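Local coordinates for VirK protein (Legionella pneumophila, PDB 5XTA) that is of unknown function but belongs to the VirK family, is probably exported by type II secretion, and adopts a novel fold, at residues 24-29 with 106-111; 52-57 with 79-84; 73-78 with 95-100. The protein carries 3 engineered substitutions. All blocks are in the same frame, centred on the assembly; numbering follows the deposited sequence.

How the interactions relate
From the N terminus, the chain leaves strand 21-25 of the three-stranded sheet and enters the turn that interaction 1 joins to strand 102-111 of the six-stranded sheet. This closes the longest loop, and both other contacts nest inside it. Within it, interaction 2 pairs the start of strand 54-63 with the end of strand 74-83, and interaction 3 pairs the start of 74-83 with the end of 87-96. These two cross along the sequence, and 73-78 runs directly into 79-84. Their centres lie about 24 Å apart, toward opposite ends of the shared strand. Interactions 1 and 2 touch where I24 CD1 packs on F80 CE1.

Interaction 1 of 3, residues 24-29 with 106-111; sequences INLKKC and YQMNCK
I24 opens the contact from the end of strand 21-25: its CG2 lies 4.3 Å from C110 SG, while I90 and F116 pack round the same region and bring both sheets together. L26, in the short 3-10 turn that follows, meets M108, a selenomethionine, the two side chains crossing. Its CG and CD1 are both about 4.0 Å from the selenium SE of M108, so SE sits against the CG-CD1 bond of the leucine. Chi1 and chi2 (chi2 -137°) of M108 carry SE to L26, and chi3 (74°) then turns CE to the edge of the Y106 ring, in its plane. L35 also touches both L26 and M108. The turn is held internally by K28 N to N25 O and C29 N to L26 O. K28 then reaches strand 102-111 through water: its O accepts from a water at 2.8 Å, and that water accepts from K111 N at 2.9 Å. No direct hydrogen bond crosses between the segments. C29 carries the largest share of the contact. Its CB meets M108 CB at 4.2 Å, its CA lies 3.4 Å from N109 O, and SG stands anti to the carbonyl carbon (chi1 -67°), turned to C110. C29 and C110 form a disulfide, but their SG atoms are modelled 2.7 Å apart, longer than a normal S-S bond, so the sulfur positions are doubtful and the distance is a poor measure of the bond. The disulfide covalently ties the turn after strand 21-25 to strand 102-111, alongside a packing that is otherwise apolar and water-bridged.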
# COMPACT_ATOMS: atom_id res chain seq x y z
N ILE A 24 -17.45 -3.56 -5.44
CA ILE A 24 -18.08 -4.36 -6.45
C ILE A 24 -18.95 -5.40 -5.84
O ILE A 24 -18.49 -6.20 -5.01
CB ILE A 24 -17.02 -5.00 -7.33
CG1 ILE A 24 -16.11 -3.85 -7.74
CG2 ILE A 24 -17.67 -5.75 -8.50
CD1 ILE A 24 -15.28 -4.04 -8.95
N ASN A 25 -20.20 -5.41 -6.30
CA ASN A 25 -21.19 -6.41 -5.88
C ASN A 25 -21.37 -7.44 -6.99
O ASN A 25 -22.06 -7.19 -8.01
CB ASN A 25 -22.48 -5.70 -5.50
CG ASN A 25 -23.52 -6.61 -4.87
OD1 ASN A 25 -23.39 -7.83 -4.81
ND2 ASN A 25 -24.56 -5.98 -4.37
N LEU A 26 -20.68 -8.57 -6.83
CA LEU A 26 -20.53 -9.59 -7.87
C LEU A 26 -21.84 -10.17 -8.42
O LEU A 26 -21.92 -10.51 -9.60
CB LEU A 26 -19.67 -10.74 -7.37
CG LEU A 26 -18.16 -10.67 -7.61
CD1 LEU A 26 -17.56 -9.30 -7.41
CD2 LEU A 26 -17.47 -11.68 -6.71
N LYS A 27 -22.86 -10.27 -7.57
CA LYS A 27 -24.13 -10.79 -8.00
C LYS A 27 -24.87 -9.82 -8.95
O LYS A 27 -25.79 -10.21 -9.65
CB LYS A 27 -24.97 -11.18 -6.78
CG LYS A 27 -25.65 -10.05 -6.03
CD LYS A 27 -26.40 -10.62 -4.83
CE LYS A 27 -26.37 -9.72 -3.59
NZ LYS A 27 -27.47 -8.71 -3.56
N LYS A 28 -24.46 -8.56 -8.98
CA LYS A 28 -25.03 -7.60 -9.86
C LYS A 28 -24.15 -7.40 -11.08
O LYS A 28 -24.35 -6.47 -11.82
CB LYS A 28 -25.21 -6.29 -9.11
CG LYS A 28 -26.11 -6.48 -7.91
CD LYS A 28 -26.69 -5.18 -7.39
CE LYS A 28 -27.82 -5.48 -6.41
NZ LYS A 28 -27.74 -4.63 -5.19
N CYS A 29 -23.24 -8.33 -11.28
CA CYS A 29 -22.28 -8.27 -12.35
C CYS A 29 -22.41 -9.52 -13.21
O CYS A 29 -22.83 -10.55 -12.73
CB CYS A 29 -20.87 -8.11 -11.81
SG CYS A 29 -20.60 -6.51 -11.02
N TYR A 106 -10.38 -14.34 -15.82
CA TYR A 106 -11.81 -14.23 -15.92
C TYR A 106 -12.21 -12.77 -15.84
O TYR A 106 -11.43 -11.92 -15.41
CB TYR A 106 -12.48 -15.08 -14.84
CG TYR A 106 -12.02 -14.79 -13.44
CD1 TYR A 106 -10.94 -15.47 -12.87
CD2 TYR A 106 -12.66 -13.82 -12.67
CE1 TYR A 106 -10.51 -15.18 -11.57
CE2 TYR A 106 -12.24 -13.52 -11.38
CZ TYR A 106 -11.17 -14.21 -10.83
OH TYR A 106 -10.75 -13.90 -9.54
N GLN A 107 -13.41 -12.48 -16.33
CA GLN A 107 -13.88 -11.12 -16.44
C GLN A 107 -15.30 -10.93 -15.98
O GLN A 107 -16.15 -11.81 -16.20
CB GLN A 107 -13.72 -10.65 -17.88
CG GLN A 107 -14.35 -9.29 -18.12
CD GLN A 107 -13.84 -8.60 -19.36
OE1 GLN A 107 -12.65 -8.67 -19.69
NE2 GLN A 107 -14.74 -7.90 -20.05
N MSE A 108 -15.57 -9.79 -15.37
CA MSE A 108 -16.94 -9.43 -15.08
C MSE A 108 -17.23 -8.09 -15.62
O MSE A 108 -16.34 -7.28 -15.82
CB MSE A 108 -17.42 -9.51 -13.66
CG MSE A 108 -16.53 -8.86 -12.64
SE MSE A 108 -16.49 -10.16 -11.18
CE MSE A 108 -15.30 -11.51 -12.03
N ASN A 109 -18.51 -7.87 -15.89
CA ASN A 109 -18.98 -6.59 -16.41
C ASN A 109 -20.12 -6.10 -15.56
O ASN A 109 -20.94 -6.88 -15.14
CB ASN A 109 -19.40 -6.75 -17.87
CG ASN A 109 -18.24 -7.24 -18.73
OD1 ASN A 109 -17.48 -6.45 -19.26
ND2 ASN A 109 -18.08 -8.55 -18.83
N CYS A 110 -20.10 -4.81 -15.27
CA CYS A 110 -21.03 -4.14 -14.38
C CYS A 110 -21.40 -2.78 -14.87
O CYS A 110 -20.82 -2.28 -15.79
CB CYS A 110 -20.50 -3.95 -12.96
SG CYS A 110 -19.08 -4.86 -12.45
N LYS A 111 -22.40 -2.21 -14.24
CA LYS A 111 -22.77 -0.84 -14.48
C LYS A 111 -22.43 0.02 -13.24
O LYS A 111 -22.64 -0.40 -12.10
CB LYS A 111 -24.27 -0.80 -14.82
CG LYS A 111 -24.76 0.55 -15.36
CD LYS A 111 -25.17 0.56 -16.84
CE LYS A 111 -24.98 1.94 -17.49
NZ LYS A 111 -23.98 1.93 -18.60
O HOH W 1 -24.03 -3.78 -12.40

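Interaction 2 of 3, residues 52-57 with 79-84; sequences DSRVTA and KFNLDS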
# COMPACT_ATOMS: atom_id res chain seq x y z
N ASP A 52 -10.99 12.00 -21.87
CA ASP A 52 -12.00 12.26 -20.85
C ASP A 52 -13.02 11.13 -20.90
O ASP A 52 -14.17 11.32 -20.53
CB ASP A 52 -12.62 13.65 -21.03
CG ASP A 52 -12.98 14.31 -19.69
OD1 ASP A 52 -12.05 14.60 -18.90
OD2 ASP A 52 -14.18 14.52 -19.43
N SER A 53 -12.59 9.95 -21.31
CA SER A 53 -13.52 8.89 -21.67
C SER A 53 -13.45 7.60 -20.85
O SER A 53 -14.38 6.79 -20.90
CB SER A 53 -13.34 8.56 -23.14
OG SER A 53 -12.24 7.69 -23.35
N ARG A 54 -12.34 7.38 -20.15
CA ARG A 54 -12.10 6.12 -19.43
C ARG A 54 -11.35 6.40 -18.15
O ARG A 54 -10.45 7.25 -18.14
CB ARG A 54 -11.25 5.16 -20.29
CG ARG A 54 -12.03 4.14 -21.06
CD ARG A 54 -11.14 3.09 -21.73
NE ARG A 54 -9.90 3.60 -22.35
CZ ARG A 54 -8.66 3.08 -22.21
NH1 ARG A 54 -8.41 2.03 -21.43
NH2 ARG A 54 -7.65 3.64 -22.87
N VAL A 55 -11.71 5.67 -17.09
CA VAL A 55 -10.95 5.61 -15.85
C VAL A 55 -10.42 4.21 -15.69
O VAL A 55 -11.18 3.21 -15.82
CB VAL A 55 -11.84 5.90 -14.64
CG1 VAL A 55 -11.12 5.65 -13.32
CG2 VAL A 55 -12.34 7.33 -14.69
N THR A 56 -9.12 4.10 -15.38
CA THR A 56 -8.52 2.79 -15.21
C THR A 56 -7.66 2.71 -13.99
O THR A 56 -7.12 3.70 -13.52
CB THR A 56 -7.65 2.38 -16.42
OG1 THR A 56 -6.51 3.23 -16.50
CG2 THR A 56 -8.42 2.50 -17.69
N ALA A 57 -7.57 1.51 -13.45
CA ALA A 57 -6.73 1.25 -12.28
C ALA A 57 -6.51 -0.21 -12.21
O ALA A 57 -7.16 -0.96 -12.90
CB ALA A 57 -7.40 1.72 -11.00
N LYS A 79 -7.61 -5.73 -13.35
CA LYS A 79 -7.61 -4.50 -14.13
C LYS A 79 -9.05 -3.93 -14.20
O LYS A 79 -9.97 -4.62 -14.60
CB LYS A 79 -7.05 -4.82 -15.51
CG LYS A 79 -7.11 -3.71 -16.54
CD LYS A 79 -6.16 -2.60 -16.20
CE LYS A 79 -6.19 -1.55 -17.30
NZ LYS A 79 -5.46 -0.34 -16.89
N PHE A 80 -9.23 -2.71 -13.71
CA PHE A 80 -10.54 -2.07 -13.58
C PHE A 80 -10.62 -1.03 -14.68
O PHE A 80 -9.67 -0.27 -14.87
CB PHE A 80 -10.65 -1.35 -12.24
CG PHE A 80 -10.56 -2.25 -11.05
CD1 PHE A 80 -11.70 -2.80 -10.50
CD2 PHE A 80 -9.34 -2.56 -10.47
CE1 PHE A 80 -11.63 -3.64 -9.40
CE2 PHE A 80 -9.27 -3.39 -9.37
CZ PHE A 80 -10.42 -3.93 -8.84
N ASN A 81 -11.72 -1.04 -15.41
CA ASN A 81 -11.97 -0.09 -16.48
C ASN A 81 -13.40 0.43 -16.36
O ASN A 81 -14.32 -0.36 -16.13
CB ASN A 81 -11.77 -0.81 -17.80
CG ASN A 81 -11.48 0.13 -18.94
OD1 ASN A 81 -12.28 1.00 -19.27
ND2 ASN A 81 -10.33 -0.03 -19.54
N LEU A 82 -13.59 1.72 -16.48
CA LEU A 82 -14.90 2.34 -16.40
C LEU A 82 -14.97 3.34 -17.51
O LEU A 82 -14.11 4.24 -17.60
CB LEU A 82 -15.06 3.09 -15.10
CG LEU A 82 -16.25 4.01 -15.00
CD1 LEU A 82 -17.53 3.17 -15.00
CD2 LEU A 82 -16.15 4.87 -13.74
N ASP A 83 -16.00 3.24 -18.35
CA ASP A 83 -16.11 4.21 -19.43
C ASP A 83 -17.08 5.32 -19.09
O ASP A 83 -17.82 5.24 -18.10
CB ASP A 83 -16.39 3.51 -20.77
CG ASP A 83 -17.80 2.96 -20.87
OD1 ASP A 83 -18.74 3.44 -20.19
OD2 ASP A 83 -17.98 2.04 -21.69
N SER A 84 -17.08 6.37 -19.91
CA SER A 84 -17.94 7.53 -19.67
C SER A 84 -19.46 7.22 -19.74
O SER A 84 -20.27 8.00 -19.26
CB SER A 84 -17.62 8.66 -20.62
OG SER A 84 -17.89 8.27 -21.93
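V55 and L82 face each other as an antiparallel hydrogen-bonded pair in the beta hairpin of strands 54-63 and 74-83, each satisfying the other's backbone: V55 N donates to L82 O at 2.8 Å, almost straight at 169°, and L82 N donates to V55 O at 2.9 Å. A57 and F80 repeat the arrangement, A57 N to F80 O at 3.1 Å and F80 N to A57 O at 2.8 Å. The carbonyls also receive CA-H contacts from the intervening residues, as from R54 CA to L82 O and T56 CA to F80 O, both 3.3 Å. Next to the bulge that S53 and R54 form against strand 46-50, S53 O takes S84 N from above its carbonyl plane, at a bent 131°. Backbone groups that point outward are used by the flanking strands: T56 bonds M48, while K79 and N81 bond K91 and S89. On the face of V55, A57, F80 and L82 the packing is apolar, with V55 CB 4.3 Å from L82 CB, F22 and I24 beyond A57 and F80, and helix 7-15 over V55 and L82. The other face is polar. The K79 chain bends at chi2 (70°) and brings NZ to 3.5 Å from T56 CB. In the conformer given, the R54 side chain crosses that of N81. D83 OD1 turns from this pairing to accept from D87 N. The backbone bonds therefore fix the hairpin's register, while D83 bonds the next turn and K79 NZ makes only a long, weak ion pair with D65 of the second subunit.

Interaction 3 of 3, residues 73-78 with 95-100; sequences PMFDYS and LNASSY
F75 and L95 form the antiparallel hydrogen-bonded pair at the open end of the beta hairpin of strands 74-83 and 87-96, away from its turn. Backbone bonds come first: F75 N donates to L95 O at 2.8 Å and L95 N to F75 O at 2.9 Å. Beyond them A97 N reaches P73 O at 3.0 Å, from above the carbonyl plane, as the second segment leaves the strand. Apolar contacts centre on F75, whose ring CE2 lies 3.7 Å from A97 CB, while P73 CB packs on the same methyl at 4.1 Å. L95 sends CD1 to Y77 CB. Among the aromatics, the F75 and Y100 rings are near parallel (16°) but slid apart, so that they barely overlap and CE2 of F75 meets OH of Y100 at 3.6 Å; R60 adds a cation-pi contact to F75. Other subunits cover the contact: Y77 OH bonds D65 of the second subunit, and Y100 of the third subunit packs on P73 and A97. The turn at the strand end is held by Y100 N to N96 O and by an Asx motif: with CG of N96 trans to N (chi1 -178°), OD1 receives S99 N at 2.9 Å, from above the carbonyl plane.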
# COMPACT_ATOMS: atom_id res chain seq x y z
N PRO A 73 1.21 -20.11 -3.85
CA PRO A 73 1.36 -18.65 -3.94
C PRO A 73 1.05 -18.08 -5.34
O PRO A 73 1.67 -18.48 -6.34
CB PRO A 73 2.81 -18.42 -3.52
CG PRO A 73 3.12 -19.59 -2.66
CD PRO A 73 2.48 -20.72 -3.41
N MSE A 74 0.06 -17.18 -5.40
CA MSE A 74 -0.42 -16.63 -6.66
C MSE A 74 -0.70 -15.16 -6.52
O MSE A 74 -0.89 -14.65 -5.41
CB MSE A 74 -1.73 -17.30 -7.03
CG MSE A 74 -1.49 -18.67 -7.64
SE MSE A 74 -3.27 -19.41 -7.90
CE MSE A 74 -3.60 -19.68 -5.97
N PHE A 75 -0.70 -14.46 -7.64
CA PHE A 75 -1.21 -13.06 -7.66
C PHE A 75 -2.48 -13.09 -8.48
O PHE A 75 -2.49 -13.65 -9.58
CB PHE A 75 -0.26 -12.09 -8.32
CG PHE A 75 1.01 -11.85 -7.55
CD1 PHE A 75 0.98 -11.16 -6.34
CD2 PHE A 75 2.23 -12.25 -8.06
CE1 PHE A 75 2.15 -10.92 -5.64
CE2 PHE A 75 3.40 -12.00 -7.37
CZ PHE A 75 3.36 -11.34 -6.15
N ASP A 76 -3.54 -12.50 -7.92
CA ASP A 76 -4.73 -12.18 -8.68
C ASP A 76 -4.57 -10.74 -9.07
O ASP A 76 -4.73 -9.85 -8.24
CB ASP A 76 -5.99 -12.33 -7.82
CG ASP A 76 -6.39 -13.75 -7.63
OD1 ASP A 76 -5.78 -14.68 -8.23
OD2 ASP A 76 -7.33 -13.94 -6.85
N TYR A 77 -4.26 -10.53 -10.33
CA TYR A 77 -4.16 -9.21 -10.89
C TYR A 77 -5.50 -8.79 -11.52
O TYR A 77 -5.98 -9.40 -12.50
CB TYR A 77 -3.06 -9.18 -11.94
CG TYR A 77 -2.98 -7.90 -12.71
CD1 TYR A 77 -2.43 -6.76 -12.14
CD2 TYR A 77 -3.45 -7.81 -14.02
CE1 TYR A 77 -2.32 -5.58 -12.86
CE2 TYR A 77 -3.37 -6.62 -14.73
CZ TYR A 77 -2.80 -5.51 -14.14
OH TYR A 77 -2.72 -4.33 -14.82
N SER A 78 -6.08 -7.72 -10.98
CA SER A 78 -7.33 -7.18 -11.45
C SER A 78 -7.11 -5.85 -12.12
O SER A 78 -6.50 -4.97 -11.53
CB SER A 78 -8.28 -7.03 -10.29
OG SER A 78 -8.58 -8.31 -9.79
N LEU A 95 -1.81 -15.34 -11.79
CA LEU A 95 -0.39 -15.55 -12.06
C LEU A 95 0.30 -16.32 -10.93
O LEU A 95 0.05 -16.06 -9.76
CB LEU A 95 0.29 -14.20 -12.22
CG LEU A 95 -0.32 -13.27 -13.27
CD1 LEU A 95 0.09 -11.85 -12.95
CD2 LEU A 95 0.09 -13.66 -14.68
N ASN A 96 1.15 -17.28 -11.28
CA ASN A 96 2.01 -17.95 -10.30
C ASN A 96 2.95 -16.89 -9.74
O ASN A 96 3.61 -16.17 -10.49
CB ASN A 96 2.76 -19.09 -10.97
CG ASN A 96 3.63 -19.84 -10.01
OD1 ASN A 96 4.59 -19.30 -9.47
ND2 ASN A 96 3.29 -21.08 -9.76
N ALA A 97 3.00 -16.76 -8.42
CA ALA A 97 3.75 -15.65 -7.80
C ALA A 97 5.24 -15.84 -7.99
O ALA A 97 5.97 -14.87 -8.10
CB ALA A 97 3.41 -15.56 -6.33
N SER A 98 5.68 -17.09 -8.02
CA SER A 98 7.10 -17.40 -8.18
C SER A 98 7.56 -17.19 -9.62
O SER A 98 8.56 -16.50 -9.87
CB SER A 98 7.37 -18.84 -7.73
OG SER A 98 8.76 -19.04 -7.62
N SER A 99 6.82 -17.76 -10.56
CA SER A 99 7.23 -17.79 -11.96
C SER A 99 6.59 -16.73 -12.84
O SER A 99 7.13 -16.38 -13.89
CB SER A 99 6.93 -19.17 -12.55
OG SER A 99 5.54 -19.36 -12.75
N TYR A 100 5.45 -16.20 -12.42
CA TYR A 100 4.64 -15.31 -13.27
C TYR A 100 3.92 -15.97 -14.46
O TYR A 100 3.36 -15.27 -15.30
CB TYR A 100 5.38 -14.06 -13.73
CG TYR A 100 5.44 -13.03 -12.63
CD1 TYR A 100 4.29 -12.32 -12.24
CD2 TYR A 100 6.63 -12.79 -11.95
CE1 TYR A 100 4.35 -11.37 -11.23
CE2 TYR A 100 6.69 -11.86 -10.94
CZ TYR A 100 5.55 -11.16 -10.58
OH TYR A 100 5.66 -10.27 -9.55